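Local coordinates for protein 4'-phospho-dehydrooxetanocin synthase (Bacillus megaterium, PDB 5UL3) that catalyses the cobalamin- and S-adenosylmethionine-dependent radical ring contraction of dAMP to an oxetane aldehyde in the biosynthesis of oxetanocin A, at residues Pro118-Val123 with Asp247-Leu252; Ile181-Asn186 with Phe194-Leu199; Ser202-Gly207 with Ser211-Gly216; Glu225-Arg230 with Leu234-Lys239. One frame throughout, in Å; residues are numbered along the deposited sequence. Where two conformers were deposited one is given.

Contact 1. Residues Pro118-Val123 with Asp247-Leu252; sequences PTVTLV and DLIKML. With EDO (1,2-ethanediol), chain R.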
loop_
_atom_site.group_PDB
_atom_site.type_symbol
_atom_site.label_atom_id
_atom_site.label_comp_id
_atom_site.label_asym_id
_atom_site.label_seq_id
_atom_site.Cartn_x
_atom_site.Cartn_y
_atom_site.Cartn_z
ATOM N N PRO A 118 -3.638 30.424 -2.012
ATOM C CA PRO A 118 -2.437 30.015 -2.741
ATOM C C PRO A 118 -2.716 28.745 -3.523
ATOM O O PRO A 118 -3.713 28.051 -3.304
ATOM C CB PRO A 118 -1.400 29.774 -1.640
ATOM C CG PRO A 118 -2.214 29.405 -0.451
ATOM C CD PRO A 118 -3.529 30.161 -0.563
ATOM N N THR A 119 -1.836 28.468 -4.470
ATOM C CA THR A 119 -1.929 27.268 -5.286
ATOM C C THR A 119 -0.840 26.295 -4.859
ATOM O O THR A 119 0.319 26.687 -4.683
ATOM C CB THR A 119 -1.802 27.597 -6.774
ATOM O OG1 THR A 119 -2.976 28.306 -7.183
ATOM C CG2 THR A 119 -1.679 26.311 -7.603
ATOM N N VAL A 120 -1.228 25.033 -4.686
ATOM C CA VAL A 120 -0.325 23.952 -4.319
ATOM C C VAL A 120 -0.430 22.889 -5.398
ATOM O O VAL A 120 -1.531 22.413 -5.684
ATOM C CB VAL A 120 -0.703 23.355 -2.949
ATOM C CG1 VAL A 120 0.190 22.178 -2.611
ATOM C CG2 VAL A 120 -0.648 24.436 -1.853
ATOM N N THR A 121 0.701 22.512 -5.992
ATOM C CA THR A 121 0.741 21.393 -6.934
ATOM C C THR A 121 1.466 20.228 -6.270
ATOM O O THR A 121 2.577 20.398 -5.757
ATOM C CB THR A 121 1.435 21.774 -8.248
ATOM O OG1 THR A 121 0.680 22.804 -8.890
ATOM C CG2 THR A 121 1.462 20.575 -9.206
ATOM N N LEU A 122 0.806 19.070 -6.237
ATOM C CA LEU A 122 1.350 17.848 -5.652
ATOM C C LEU A 122 1.527 16.844 -6.773
ATOM O O LEU A 122 0.586 16.610 -7.539
ATOM C CB LEU A 122 0.412 17.270 -4.597
ATOM C CG LEU A 122 0.129 18.211 -3.427
ATOM C CD1 LEU A 122 -0.929 17.612 -2.520
ATOM C CD2 LEU A 122 1.425 18.501 -2.653
ATOM N N VAL A 123 2.709 16.241 -6.843
ATOM C CA VAL A 123 3.095 15.346 -7.933
ATOM C C VAL A 123 3.426 13.978 -7.346
ATOM O O VAL A 123 4.336 13.862 -6.512
ATOM C CB VAL A 123 4.303 15.900 -8.703
ATOM C CG1 VAL A 123 4.595 15.027 -9.942
ATOM C CG2 VAL A 123 4.063 17.357 -9.106
ATOM N N ASP A 247 0.947 24.436 7.340
ATOM C CA ASP A 247 1.873 25.398 7.931
ATOM C C ASP A 247 2.755 26.063 6.882
ATOM O O ASP A 247 3.132 27.225 7.055
ATOM C CB ASP A 247 2.725 24.720 9.015
ATOM C CG ASP A 247 1.951 24.506 10.308
ATOM O OD1 ASP A 247 0.779 24.907 10.390
ATOM O OD2 ASP A 247 2.529 23.931 11.265
ATOM N N LEU A 248 3.070 25.367 5.782
ATOM C CA LEU A 248 3.774 26.030 4.684
ATOM C C LEU A 248 2.922 27.135 4.076
ATOM O O LEU A 248 3.451 28.169 3.651
ATOM C CB LEU A 248 4.158 25.018 3.613
ATOM C CG LEU A 248 5.247 24.024 4.022
ATOM C CD1 LEU A 248 5.489 23.062 2.887
ATOM C CD2 LEU A 248 6.517 24.776 4.374
ATOM N N ILE A 249 1.607 26.930 4.041
ATOM C CA ILE A 249 0.686 27.959 3.564
ATOM C C ILE A 249 0.694 29.144 4.518
ATOM O O ILE A 249 0.740 30.303 4.093
ATOM C CB ILE A 249 -0.719 27.362 3.394
ATOM C CG1 ILE A 249 -0.743 26.388 2.204
ATOM C CG2 ILE A 249 -1.785 28.443 3.237
ATOM C CD1 ILE A 249 -1.981 25.505 2.172
ATOM N N LYS A 250 0.671 28.877 5.826
ATOM C CA LYS A 250 0.823 29.976 6.775
ATOM C C LYS A 250 2.160 30.687 6.583
ATOM O O LYS A 250 2.225 31.922 6.632
ATOM C CB LYS A 250 0.679 29.463 8.212
ATOM C CG LYS A 250 -0.712 28.937 8.520
ATOM C CD LYS A 250 -0.719 28.179 9.860
ATOM C CE LYS A 250 -1.124 29.059 11.017
ATOM N NZ LYS A 250 -2.595 28.951 11.267
ATOM N N MET A 251 3.241 29.931 6.368
ATOM C CA MET A 251 4.539 30.575 6.173
ATOM C C MET A 251 4.539 31.443 4.917
ATOM O O MET A 251 5.150 32.520 4.898
ATOM C CB MET A 251 5.646 29.532 6.101
ATOM C CG MET A 251 7.032 30.137 6.067
ATOM S SD MET A 251 8.329 28.900 6.020
ATOM C CE MET A 251 8.192 28.306 4.348
ATOM N N LEU A 252 3.857 30.987 3.860
ATOM C CA LEU A 252 3.678 31.802 2.661
ATOM C C LEU A 252 3.106 33.167 2.989
ATOM O O LEU A 252 3.481 34.169 2.370
ATOM C CB LEU A 252 2.739 31.106 1.687
ATOM C CG LEU A 252 3.268 30.338 0.503
ATOM C CD1 LEU A 252 2.047 30.022 -0.355
ATOM C CD2 LEU A 252 4.320 31.157 -0.250
HETATM C C1 EDO R . 8.753 31.657 2.591
HETATM O O1 EDO R . 7.925 32.154 1.533
HETATM C C2 EDO R . 9.096 32.806 3.534
HETATM O O2 EDO R . 7.935 33.631 3.718
#
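Pro118 and Ile249 have the nearest CA atoms across the contact, 7.3 Å apart, where the start of strand 119-124 lies against the last turns of helix 242-252. This is strand-helix packing on one face of the mixed sheet, in its parallel part, in the cobalamin-binding Rossmann fold, and it joins strand 119-124 to a helix more than a hundred residues later. Only apolar side chains meet. The pyrrolidine ring of Pro118 crosses the side chain of Ile249 at about a right angle, with Pro118 CG 3.8 Å from Ile249 CG2. Ile249 uses both of its branches. CG2 stands anti to the backbone N (CG1 has chi1 -70°) and rests on the proline ring, while the extended CG1 arm carries CD1 toward Val120, whose CG2 lies a looser 4.4 Å from Ile249 CD1. One helical turn on, Leu252 brings CD1 to within 3.7 Å of Pro118 CB, so the proline is touched by residues three apart on the same helical face. Ile180 of the neighbouring strand lies against both Val120 and Ile249, continuing the apolar layer across the sheet. On the strand's other edge, Val120 pairs through its backbone with Lys154 and Glu156. An ethanediol molecule, probably from the crystallisation liquor, sits at the C-terminal end of the helix. Its C1 lies 3.8 Å from Met251 CE, and its O2 donates a hydrogen bond of 3.2 Å to Met251 O.

Contact 2. Residues Ile181-Asn186 with Phe194-Leu199; sequences IGLSVN and FEILDL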
loop_
_atom_site.group_PDB
_atom_site.type_symbol
_atom_site.label_atom_id
_atom_site.label_comp_id
_atom_site.label_asym_id
_atom_site.label_seq_id
_atom_site.Cartn_x
_atom_site.Cartn_y
_atom_site.Cartn_z
ATOM N N ILE A 181 5.227 23.571 -4.427
ATOM C CA ILE A 181 5.301 22.365 -5.236
ATOM C C ILE A 181 5.741 21.238 -4.318
ATOM O O ILE A 181 6.720 21.389 -3.581
ATOM C CB ILE A 181 6.280 22.512 -6.416
ATOM C CG1 ILE A 181 5.804 23.629 -7.361
ATOM C CG2 ILE A 181 6.399 21.190 -7.175
ATOM C CD1 ILE A 181 6.850 24.021 -8.391
ATOM N N GLY A 182 5.025 20.128 -4.356
ATOM C CA GLY A 182 5.388 18.968 -3.555
ATOM C C GLY A 182 5.520 17.726 -4.405
ATOM O O GLY A 182 4.666 17.446 -5.248
ATOM N N LEU A 183 6.587 16.964 -4.157
ATOM C CA LEU A 183 6.784 15.664 -4.785
ATOM C C LEU A 183 6.678 14.565 -3.735
ATOM O O LEU A 183 7.302 14.656 -2.673
ATOM C CB LEU A 183 8.151 15.562 -5.471
ATOM C CG LEU A 183 8.642 16.712 -6.347
ATOM C CD1 LEU A 183 9.989 16.304 -6.989
ATOM C CD2 LEU A 183 7.586 17.067 -7.414
ATOM N N SER A 184 5.914 13.524 -4.049
ATOM C CA SER A 184 5.897 12.302 -3.245
ATOM C C SER A 184 6.947 11.344 -3.813
ATOM O O SER A 184 6.845 10.927 -4.974
ATOM C CB SER A 184 4.499 11.679 -3.272
ATOM O OG SER A 184 4.376 10.635 -2.314
ATOM N N VAL A 185 7.951 11.007 -3.006
ATOM C CA VAL A 185 9.148 10.299 -3.460
ATOM C C VAL A 185 9.183 8.952 -2.745
ATOM O O VAL A 185 9.394 8.893 -1.528
ATOM C CB VAL A 185 10.434 11.092 -3.184
ATOM C CG1 VAL A 185 11.652 10.312 -3.685
ATOM C CG2 VAL A 185 10.370 12.471 -3.834
ATOM N N ASN A 186 8.981 7.879 -3.495
ATOM C CA ASN A 186 8.860 6.532 -2.970
ATOM C C ASN A 186 10.082 5.707 -3.358
ATOM O O ASN A 186 10.962 6.178 -4.082
ATOM C CB ASN A 186 7.577 5.887 -3.488
ATOM C CG ASN A 186 6.888 5.081 -2.430
ATOM O OD1 ASN A 186 7.545 4.458 -1.596
ATOM N ND2 ASN A 186 5.565 5.118 -2.420
ATOM N N PHE A 194 15.321 13.488 -8.550
ATOM C CA PHE A 194 16.407 14.438 -8.774
ATOM C C PHE A 194 16.281 15.104 -10.137
ATOM O O PHE A 194 16.553 16.302 -10.267
ATOM C CB PHE A 194 17.764 13.752 -8.650
ATOM C CG PHE A 194 18.274 13.651 -7.236
ATOM C CD1 PHE A 194 17.398 13.551 -6.168
ATOM C CD2 PHE A 194 19.635 13.666 -6.979
ATOM C CE1 PHE A 194 17.882 13.448 -4.856
ATOM C CE2 PHE A 194 20.125 13.575 -5.673
ATOM C CZ PHE A 194 19.246 13.468 -4.615
ATOM N N GLU A 195 15.865 14.350 -11.153
ATOM C CA GLU A 195 15.650 14.936 -12.478
ATOM C C GLU A 195 14.565 16.006 -12.440
ATOM O O GLU A 195 14.719 17.089 -13.021
ATOM C CB GLU A 195 15.275 13.853 -13.487
ATOM C CG GLU A 195 16.408 12.895 -13.842
ATOM C CD GLU A 195 16.042 11.961 -14.984
ATOM O OE1 GLU A 195 15.182 12.349 -15.805
ATOM O OE2 GLU A 195 16.616 10.850 -15.060
ATOM N N ILE A 196 13.447 15.710 -11.773
ATOM C CA ILE A 196 12.354 16.674 -11.709
ATOM C C ILE A 196 12.760 17.878 -10.876
ATOM O O ILE A 196 12.500 19.022 -11.262
ATOM C CB ILE A 196 11.075 16.008 -11.171
ATOM C CG1 ILE A 196 10.591 14.933 -12.142
ATOM C CG2 ILE A 196 9.978 17.050 -10.957
ATOM C CD1 ILE A 196 9.498 14.041 -11.580
ATOM N N LEU A 197 13.411 17.644 -9.723
ATOM C CA LEU A 197 13.881 18.751 -8.892
ATOM C C LEU A 197 14.887 19.619 -9.645
ATOM O O LEU A 197 14.841 20.851 -9.560
ATOM C CB LEU A 197 14.501 18.208 -7.597
ATOM C CG LEU A 197 13.446 17.708 -6.594
ATOM C CD1 LEU A 197 14.080 16.912 -5.434
ATOM C CD2 LEU A 197 12.627 18.894 -6.067
ATOM N N ASP A 198 15.819 18.991 -10.368
ATOM C CA ASP A 198 16.771 19.754 -11.179
ATOM C C ASP A 198 16.052 20.743 -12.094
ATOM O O ASP A 198 16.390 21.930 -12.131
ATOM C CB ASP A 198 17.640 18.803 -12.008
ATOM C CG ASP A 198 18.729 18.117 -11.191
ATOM O OD1 ASP A 198 18.929 18.420 -9.988
ATOM O OD2 ASP A 198 19.399 17.246 -11.775
ATOM N N LEU A 199 15.023 20.267 -12.812
ATOM C CA LEU A 199 14.281 21.112 -13.747
ATOM C C LEU A 199 13.455 22.175 -13.029
ATOM O O LEU A 199 13.314 23.299 -13.525
ATOM C CB LEU A 199 13.372 20.244 -14.605
ATOM C CG LEU A 199 14.099 19.510 -15.719
ATOM C CD1 LEU A 199 13.262 18.339 -16.164
ATOM C CD2 LEU A 199 14.320 20.490 -16.862
#
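Leu183 reaches from strand 180-184 to Leu197 and Ile196 of helix 190-205 and touches both through a single methyl group, CD1. Its CG lies beside the backbone N (chi1 -46°) and the second torsion is extended, which sends CD1 out from the sheet to the helix. There it sits 3.8 Å from Leu197 CG and equally far from Leu197 CD2, and so lies against the CG-CD2 bond. The two leucine side chains lie alongside one another, pointing opposite ways. Although the CB of Leu197 does not aim straight at the strand, its outer carbons swing back to the sheet. Ile196 meets the same methyl from the preceding position along the helix, its CG2 being 4.0 Å from Leu183 CD1. That branch is anti to the backbone N of Ile196. The contact forms the first half of a beta-alpha-beta unit, strand 180-184, helix 190-205 and strand 212-216, in the cobalamin-binding Rossmann domain. Val215 of the following strand packs beside Leu183, and Leu125 lies against Ile196. At the C-terminal end of strand 180-184 the alternation of side chains puts Ser184 on the opposite side of the strand from Leu183. Its OG, anti to the backbone N at chi1 -169°, is hydrogen-bonded to N3B of cobalamin and to Asn217 ND2.

Contact 3. Residues Ser202-Gly207 with Ser211-Gly216; sequences SHIENG and SIITVG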
loop_
_atom_site.group_PDB
_atom_site.type_symbol
_atom_site.label_atom_id
_atom_site.label_comp_id
_atom_site.label_asym_id
_atom_site.label_seq_id
_atom_site.Cartn_x
_atom_site.Cartn_y
_atom_site.Cartn_z
ATOM N N SER A 202 16.009 24.806 -11.939
ATOM C CA SER A 202 16.523 25.573 -13.075
ATOM C C SER A 202 15.483 26.566 -13.588
ATOM O O SER A 202 15.849 27.663 -14.026
ATOM C CB SER A 202 17.012 24.645 -14.198
ATOM O OG SER A 202 15.983 23.840 -14.743
ATOM N N HIS A 203 14.189 26.239 -13.494
ATOM C CA HIS A 203 13.169 27.195 -13.903
ATOM C C HIS A 203 12.904 28.260 -12.847
ATOM O O HIS A 203 12.538 29.390 -13.192
ATOM C CB HIS A 203 11.878 26.466 -14.265
ATOM C CG HIS A 203 11.919 25.836 -15.622
ATOM N ND1 HIS A 203 12.515 24.615 -15.862
ATOM C CD2 HIS A 203 11.485 26.289 -16.822
ATOM C CE1 HIS A 203 12.419 24.327 -17.149
ATOM N NE2 HIS A 203 11.793 25.324 -17.753
ATOM N N ILE A 204 13.060 27.935 -11.562
ATOM C CA ILE A 204 13.028 28.994 -10.552
ATOM C C ILE A 204 14.151 29.982 -10.819
ATOM O O ILE A 204 13.948 31.204 -10.802
ATOM C CB ILE A 204 13.135 28.401 -9.134
ATOM C CG1 ILE A 204 11.847 27.678 -8.748
ATOM C CG2 ILE A 204 13.446 29.500 -8.123
ATOM C CD1 ILE A 204 11.945 26.978 -7.385
ATOM N N GLU A 205 15.343 29.455 -11.100
ATOM C CA GLU A 205 16.512 30.278 -11.386
ATOM C C GLU A 205 16.286 31.163 -12.607
ATOM O O GLU A 205 16.811 32.280 -12.676
ATOM C CB GLU A 205 17.715 29.358 -11.601
ATOM C CG GLU A 205 19.069 29.996 -11.371
ATOM C CD GLU A 205 19.371 30.233 -9.905
ATOM O OE1 GLU A 205 18.488 29.982 -9.054
ATOM O OE2 GLU A 205 20.504 30.669 -9.604
ATOM N N ASN A 206 15.520 30.676 -13.573
ATOM C CA ASN A 206 15.218 31.422 -14.788
ATOM C C ASN A 206 14.077 32.413 -14.615
ATOM O O ASN A 206 13.770 33.148 -15.562
ATOM C CB ASN A 206 14.878 30.456 -15.924
ATOM C CG ASN A 206 14.982 31.116 -17.291
ATOM O OD1 ASN A 206 15.890 31.911 -17.527
ATOM N ND2 ASN A 206 14.036 30.821 -18.180
ATOM N N GLY A 207 13.435 32.457 -13.449
ATOM C CA GLY A 207 12.283 33.317 -13.274
ATOM C C GLY A 207 10.991 32.809 -13.878
ATOM O O GLY A 207 10.049 33.592 -14.023
ATOM N N SER A 211 8.310 29.212 -6.096
ATOM C CA SER A 211 7.573 28.288 -5.246
ATOM C C SER A 211 8.438 27.825 -4.086
ATOM O O SER A 211 9.658 27.654 -4.214
ATOM C CB SER A 211 7.093 27.058 -6.035
ATOM O OG SER A 211 6.439 27.405 -7.243
ATOM N N ILE A 212 7.776 27.620 -2.948
ATOM C CA ILE A 212 8.307 26.745 -1.913
ATOM C C ILE A 212 8.299 25.321 -2.444
ATOM O O ILE A 212 7.274 24.846 -2.952
ATOM C CB ILE A 212 7.448 26.850 -0.643
ATOM C CG1 ILE A 212 7.445 28.278 -0.102
ATOM C CG2 ILE A 212 7.932 25.829 0.421
ATOM C CD1 ILE A 212 6.430 28.470 1.025
ATOM N N ILE A 213 9.437 24.633 -2.341
ATOM C CA ILE A 213 9.576 23.263 -2.829
ATOM C C ILE A 213 9.666 22.336 -1.625
ATOM O O ILE A 213 10.464 22.576 -0.710
ATOM C CB ILE A 213 10.821 23.101 -3.717
ATOM C CG1 ILE A 213 10.856 24.192 -4.791
ATOM C CG2 ILE A 213 10.827 21.730 -4.372
ATOM C CD1 ILE A 213 9.670 24.153 -5.728
ATOM N N THR A 214 8.865 21.273 -1.629
ATOM C CA THR A 214 8.935 20.283 -0.562
ATOM C C THR A 214 8.845 18.883 -1.164
ATOM O O THR A 214 8.278 18.688 -2.241
ATOM C CB THR A 214 7.832 20.532 0.503
ATOM O OG1 THR A 214 7.917 19.544 1.541
ATOM C CG2 THR A 214 6.430 20.507 -0.092
ATOM N N VAL A 215 9.446 17.903 -0.485
ATOM C CA VAL A 215 9.283 16.507 -0.877
ATOM C C VAL A 215 8.828 15.755 0.363
ATOM O O VAL A 215 9.145 16.142 1.492
ATOM C CB VAL A 215 10.561 15.854 -1.455
ATOM C CG1 VAL A 215 10.912 16.438 -2.859
ATOM C CG2 VAL A 215 11.725 15.991 -0.481
ATOM N N GLY A 216 8.072 14.683 0.147
ATOM C CA GLY A 216 7.592 13.874 1.258
ATOM C C GLY A 216 7.609 12.404 0.909
ATOM O O GLY A 216 8.129 12.016 -0.147
#
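Ile204, near the C-terminal end of helix 190-205, meets Ile213 of strand 212-216 tip to tip. The contact closes the second half of a beta-alpha-beta crossover in the Rossmann domain, in which the helix returns to the strand that lies parallel to, and beside, the one it left. CD1 of Ile204 does all the touching from the helix side: it is 4.0 Å from Ile213 CG1 and the same distance from Ile213 CD1. The two isoleucines differ in shape. Ile204 is stretched out, with CG1 anti to the carbonyl carbon and chi2 at 176°, which carries its terminal methyl out toward the strand. Ile213 starts in the same way but folds at chi2, -61°, and therefore offers the bend of its CG1-CD1 arm to the incoming methyl. Around this pair, Leu197, Ile200 and Tyr201 of the same helix also lie on Ile213, and Leu234, just before strand 235-237, touches it too. Just past Ile204 the helix stops in a Schellman motif. Gly207 takes a positive phi of 77°, and its N is hydrogen-bonded to Ile204 O at 3.0 Å. The chain then turns back to Ser211, whose OG is hydrogen-bonded to Pro178 O and whose backbone carbonyl oxygen lies 4.0 Å from Ile204 CD1.

Contact 4. Residues Glu225-Arg230 with Leu234-Lys239; sequences EQFFER and LLICDK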
loop_
_atom_site.group_PDB
_atom_site.type_symbol
_atom_site.label_atom_id
_atom_site.label_comp_id
_atom_site.label_asym_id
_atom_site.label_seq_id
_atom_site.Cartn_x
_atom_site.Cartn_y
_atom_site.Cartn_z
ATOM N N GLU A 225 19.871 13.858 4.045
ATOM C CA GLU A 225 21.161 14.483 3.759
ATOM C C GLU A 225 21.493 14.445 2.270
ATOM O O GLU A 225 22.073 15.398 1.734
ATOM C CB GLU A 225 22.261 13.804 4.578
ATOM C CG GLU A 225 22.417 12.304 4.327
ATOM C CD GLU A 225 21.299 11.469 4.942
ATOM O OE1 GLU A 225 20.668 11.928 5.914
ATOM O OE2 GLU A 225 21.048 10.353 4.444
ATOM N N GLN A 226 21.136 13.358 1.582
ATOM C CA GLN A 226 21.396 13.283 0.150
ATOM C C GLN A 226 20.586 14.318 -0.615
ATOM O O GLN A 226 21.043 14.828 -1.647
ATOM C CB GLN A 226 21.096 11.879 -0.379
ATOM C CG GLN A 226 22.294 10.916 -0.388
ATOM C CD GLN A 226 22.379 10.060 0.870
ATOM O OE1 GLN A 226 21.686 10.318 1.857
ATOM N NE2 GLN A 226 23.225 9.032 0.835
ATOM N N PHE A 227 19.389 14.650 -0.124
ATOM C CA PHE A 227 18.591 15.688 -0.763
ATOM C C PHE A 227 19.118 17.078 -0.434
ATOM O O PHE A 227 19.184 17.939 -1.317
ATOM C CB PHE A 227 17.122 15.556 -0.344
ATOM C CG PHE A 227 16.400 14.423 -1.025
ATOM C CD1 PHE A 227 16.489 13.132 -0.536
ATOM C CD2 PHE A 227 15.638 14.651 -2.161
ATOM C CE1 PHE A 227 15.828 12.088 -1.168
ATOM C CE2 PHE A 227 14.969 13.618 -2.785
ATOM C CZ PHE A 227 15.069 12.330 -2.285
ATOM N N PHE A 228 19.500 17.313 0.824
ATOM C CA PHE A 228 19.992 18.633 1.212
ATOM C C PHE A 228 21.326 18.949 0.541
ATOM O O PHE A 228 21.624 20.116 0.261
ATOM C CB PHE A 228 20.131 18.723 2.734
ATOM C CG PHE A 228 18.814 18.702 3.481
ATOM C CD1 PHE A 228 17.695 19.346 2.977
ATOM C CD2 PHE A 228 18.707 18.035 4.698
ATOM C CE1 PHE A 228 16.491 19.331 3.667
ATOM C CE2 PHE A 228 17.507 18.009 5.391
ATOM C CZ PHE A 228 16.396 18.661 4.877
ATOM N N GLU A 229 22.128 17.923 0.267
ATOM C CA GLU A 229 23.429 18.145 -0.353
ATOM C C GLU A 229 23.278 18.768 -1.737
ATOM O O GLU A 229 24.030 19.674 -2.109
ATOM C CB GLU A 229 24.180 16.819 -0.418
ATOM C CG GLU A 229 25.452 16.821 -1.228
ATOM C CD GLU A 229 26.089 15.446 -1.239
ATOM O OE1 GLU A 229 25.502 14.524 -0.629
ATOM O OE2 GLU A 229 27.167 15.286 -1.852
ATOM N N ARG A 230 22.285 18.321 -2.496
ATOM C CA ARG A 230 22.062 18.831 -3.840
ATOM C C ARG A 230 21.089 20.006 -3.874
ATOM O O ARG A 230 21.227 20.891 -4.727
ATOM C CB ARG A 230 21.567 17.687 -4.734
ATOM C CG ARG A 230 21.384 18.054 -6.193
ATOM C CD ARG A 230 21.119 16.810 -7.020
ATOM N NE ARG A 230 20.982 17.107 -8.445
ATOM C CZ ARG A 230 21.999 17.124 -9.303
ATOM N NH1 ARG A 230 23.227 16.865 -8.874
ATOM N NH2 ARG A 230 21.791 17.401 -10.585
ATOM N N LEU A 234 15.658 22.957 0.069
ATOM C CA LEU A 234 14.525 22.040 0.037
ATOM C C LEU A 234 13.991 21.794 1.448
ATOM O O LEU A 234 14.745 21.742 2.422
ATOM C CB LEU A 234 14.954 20.717 -0.602
ATOM C CG LEU A 234 13.905 19.638 -0.876
ATOM C CD1 LEU A 234 12.903 20.149 -1.904
ATOM C CD2 LEU A 234 14.573 18.366 -1.375
ATOM N N LEU A 235 12.673 21.642 1.552
ATOM C CA LEU A 235 12.025 21.308 2.817
ATOM C C LEU A 235 11.497 19.886 2.730
ATOM O O LEU A 235 10.763 19.556 1.798
ATOM C CB LEU A 235 10.885 22.277 3.120
ATOM C CG LEU A 235 11.232 23.768 3.103
ATOM C CD1 LEU A 235 10.002 24.590 3.415
ATOM C CD2 LEU A 235 12.365 24.088 4.069
ATOM N N ILE A 236 11.858 19.039 3.692
ATOM C CA ILE A 236 11.463 17.633 3.656
ATOM C C ILE A 236 10.373 17.401 4.694
ATOM O O ILE A 236 10.542 17.746 5.866
ATOM C CB ILE A 236 12.672 16.704 3.889
ATOM C CG1 ILE A 236 13.576 16.724 2.652
ATOM C CG2 ILE A 236 12.211 15.269 4.175
ATOM C CD1 ILE A 236 14.860 15.949 2.825
ATOM N N CYS A 237 9.252 16.824 4.258
ATOM C CA CYS A 237 8.181 16.442 5.169
ATOM C C CYS A 237 8.522 15.076 5.753
ATOM O O CYS A 237 8.588 14.082 5.018
ATOM C CB CYS A 237 6.835 16.392 4.443
ATOM S SG CYS A 237 5.468 15.812 5.496
ATOM N N ASP A 238 8.745 15.039 7.071
ATOM C CA ASP A 238 9.274 13.845 7.731
ATOM C C ASP A 238 8.222 12.763 7.927
ATOM O O ASP A 238 8.550 11.574 7.876
ATOM C CB ASP A 238 9.865 14.219 9.095
ATOM C CG ASP A 238 11.161 15.011 8.976
ATOM O OD1 ASP A 238 11.853 14.865 7.948
ATOM O OD2 ASP A 238 11.489 15.760 9.923
ATOM N N LYS A 239 6.969 13.144 8.169
ATOM C CA LYS A 239 5.935 12.162 8.478
ATOM C C LYS A 239 4.659 12.473 7.695
ATOM O O LYS A 239 4.673 12.471 6.459
ATOM C CB LYS A 239 5.675 12.130 9.990
ATOM C CG LYS A 239 6.904 11.575 10.758
ATOM C CD LYS A 239 6.991 12.112 12.162
ATOM C CE LYS A 239 8.311 11.640 12.807
ATOM N NZ LYS A 239 8.389 12.046 14.234
#
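Phe228 and Leu234 have the nearest CA atoms across the contact, 6.5 Å apart, where the last turns of helix 224-230 lie against the residues leading into strand 235-237. The two aromatic residues of the helix both contact Ile236 and Leu234, alternate residues whose side chains both point to the helix. CD1 of Ile236 lies over one face of the Phe228 ring in a CH-pi contact, 4.1 Å from its centroid and 27° off the normal. Being off-centre, this methyl comes nearest to Phe228 CZ, at 3.7 Å. The same ring presents its edge to the backbone: CE1 of Phe228 is 3.2 Å from Leu234 O, which lies near the ring plane. The ring thus meets a methyl over its face and a carbonyl oxygen at its edge. Phe227 touches with its CB, 3.9 Å from both Ile236 CD1 and Leu234 CD2, and with its ring. Leu234 gets there because its CG is anti to the backbone N (chi1 -174°), which turns CD2 toward the helix, where it is also 3.9 Å from Phe227 CD2. Beyond the two segments, Val215 packs against Leu234 and Ile236, while Ser265 and Val267 of the antiparallel strand 264-267 touch Phe228. Cys237, which ends the strand, and Lys239 beyond it both contact cobalamin. Such an apolar helix-on-sheet layer, with ligand-binding residues at the C-terminal ends of parallel strands, is characteristic of Rossmann-like folds, here the one that houses cobalamin.

All four contacts belong to the cobalamin-binding Rossmann domain and meet its mixed sheet, in which strands 119-124, 180-184, 212-216 and 235-237 run side by side and parallel. Contacts 2, 3 and 4 follow one another along the chain, within the span bracketed by contact 1. Contacts 2 and 3 share helix 190-205, their centres about 10 Å apart; contact 4 lies about 11 Å from contact 2, and the Asp198-Arg230 salt bridge and the edge-to-face rings of Phe194 and Phe227 join their helices. Contact 1, about 17 Å from contact 4, packs helix 242-252 on the other face. Helices thus sandwich a sheet whose strand ends meet cobalamin.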